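Hypothetical protein TM1012 (Thermotoga maritima, PDB 2FCL) is of unknown function but, as a putative nucleotidyltransferase of the aminoglycoside 2''-adenylyltransferase family, probably transfers a nucleotide to a substrate not yet identified. Local coordinates at residues Trp36-Thr39 / Gly40-Phe44. Residues are numbered along the deposited sequence; the frame is centred on the assembly and turned at random.
Sequences WVVT and GSLSF. With EDO (1,2-ethanediol), chain D.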
loop_
_atom_site.group_PDB
_atom_site.type_symbol
_atom_site.label_atom_id
_atom_site.label_comp_id
_atom_site.label_asym_id
_atom_site.label_seq_id
_atom_site.Cartn_x
_atom_site.Cartn_y
_atom_site.Cartn_z
ATOM N N TRP A 36 -0.893 9.225 -2.146
ATOM C CA TRP A 36 -0.944 7.765 -2.144
ATOM C C TRP A 36 0.433 7.153 -2.276
ATOM O O TRP A 36 1.346 7.747 -2.823
ATOM C CB TRP A 36 -1.874 7.243 -3.251
ATOM C CG TRP A 36 -1.425 7.516 -4.661
ATOM C CD1 TRP A 36 -1.379 8.738 -5.289
ATOM C CD2 TRP A 36 -0.937 6.574 -5.615
ATOM N NE1 TRP A 36 -0.889 8.602 -6.543
ATOM C CE2 TRP A 36 -0.635 7.284 -6.787
ATOM C CE3 TRP A 36 -0.746 5.195 -5.603
ATOM C CZ2 TRP A 36 -0.156 6.666 -7.935
ATOM C CZ3 TRP A 36 -0.266 4.579 -6.753
ATOM C CH2 TRP A 36 0.007 5.314 -7.900
ATOM N N VAL A 37 0.546 5.928 -1.790
ATOM C CA VAL A 37 1.726 5.105 -1.983
ATOM C C VAL A 37 1.274 3.657 -2.171
ATOM O O VAL A 37 0.303 3.210 -1.558
ATOM C CB VAL A 37 2.729 5.137 -0.808
ATOM C CG1 VAL A 37 3.461 6.448 -0.752
ATOM C CG2 VAL A 37 2.069 4.791 0.502
ATOM N N VAL A 38 2.002 2.925 -2.990
ATOM C CA VAL A 38 1.875 1.476 -3.053
ATOM C C VAL A 38 2.658 0.923 -1.862
ATOM O O VAL A 38 3.759 1.385 -1.554
ATOM C CB VAL A 38 2.437 0.923 -4.380
ATOM C CG1 VAL A 38 2.252 -0.575 -4.462
ATOM C CG2 VAL A 38 1.765 1.612 -5.576
ATOM N N THR A 39 2.069 -0.066 -1.200
ATOM C CA THR A 39 2.671 -0.709 -0.041
ATOM C C THR A 39 2.606 -2.207 -0.203
ATOM O O THR A 39 2.046 -2.709 -1.153
ATOM C CB THR A 39 1.990 -0.288 1.274
ATOM O OG1 THR A 39 0.682 -0.851 1.391
ATOM C CG2 THR A 39 1.878 1.198 1.362
ATOM N N GLY A 40 3.243 -2.938 0.698
ATOM C CA GLY A 40 3.152 -4.387 0.676
ATOM C C GLY A 40 3.833 -5.006 -0.515
ATOM O O GLY A 40 4.785 -4.460 -1.072
ATOM N N SER A 41 3.371 -6.184 -0.909
ATOM C CA SER A 41 4.125 -7.008 -1.847
ATOM C C SER A 41 4.484 -6.332 -3.183
ATOM O O SER A 41 5.590 -6.491 -3.681
ATOM C CB SER A 41 3.427 -8.352 -2.078
ATOM O OG SER A 41 2.188 -8.214 -2.741
ATOM N N LEU A 42 3.577 -5.559 -3.772
ATOM C CA LEU A 42 3.883 -4.936 -5.037
ATOM C C LEU A 42 4.961 -3.871 -4.846
ATOM O O LEU A 42 5.825 -3.714 -5.688
ATOM C CB LEU A 42 2.633 -4.350 -5.702
ATOM C CG LEU A 42 2.881 -3.671 -7.055
ATOM C CD1 LEU A 42 3.503 -4.578 -8.103
ATOM C CD2 LEU A 42 1.577 -3.091 -7.573
ATOM N N SER A 43 4.900 -3.136 -3.748
ATOM C CA SER A 43 5.935 -2.154 -3.449
ATOM C C SER A 43 7.290 -2.828 -3.301
ATOM O O SER A 43 8.296 -2.351 -3.830
ATOM C CB SER A 43 5.628 -1.425 -2.162
ATOM O OG SER A 43 6.694 -0.566 -1.785
ATOM N N PHE A 44 7.325 -3.937 -2.577
ATOM C CA PHE A 44 8.576 -4.642 -2.364
ATOM C C PHE A 44 9.133 -5.084 -3.716
ATOM O O PHE A 44 10.308 -4.891 -4.007
ATOM C CB PHE A 44 8.369 -5.867 -1.462
ATOM C CG PHE A 44 7.761 -5.576 -0.115
ATOM C CD1 PHE A 44 7.782 -4.329 0.460
ATOM C CD2 PHE A 44 7.134 -6.600 0.570
ATOM C CE1 PHE A 44 7.233 -4.111 1.690
ATOM C CE2 PHE A 44 6.558 -6.378 1.792
ATOM C CZ PHE A 44 6.607 -5.132 2.356
HETATM C C1 EDO D . 0.682 -5.938 -3.098
HETATM O O1 EDO D . 0.044 -6.672 -2.018
HETATM C C2 EDO D . 0.827 -4.498 -2.648
HETATM O O2 EDO D . 0.671 -3.365 -3.457
#
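V38 and T39, on an outer strand of the sheet, meet L42 and S43 on the helix that follows directly; the G40-S41 pair between them is consistent with the Gly-Ser motif of the nucleotidyltransferase fold. Strand and helix axes stand nearly perpendicular, at 89°, the chain bending at G40 with a positive phi of 68°. The tight part is where the strand backbone faces L42 and S43. V38 turns CG1 opposite its own N (chi1 -178°), which carries that methyl to 4.0 Å from L42 CB. S43 CB comes up beside the strand backbone, 3.4 Å from V38 O and 3.7 Å from T39 C, while its hydroxyl bonds to Q47 one turn on. The N-H of G40 bonds to the carboxylate of E145 on helix 142-149. Packing is looser at S41, whose side chain turns away from the strand and is partly exposed. A 1,2-ethanediol, probably from the crystallisation liquor, lies among V38, T39 and L42, hydrogen-bonded to the backbone of H54 and D57; its weak bond to S41 OG, in one of two conformers, is doubtful. F44 N bonds to G40 O at 3.0 Å, and that same oxygen stands 3.3 Å above the plane of the F44 ring, over its centre.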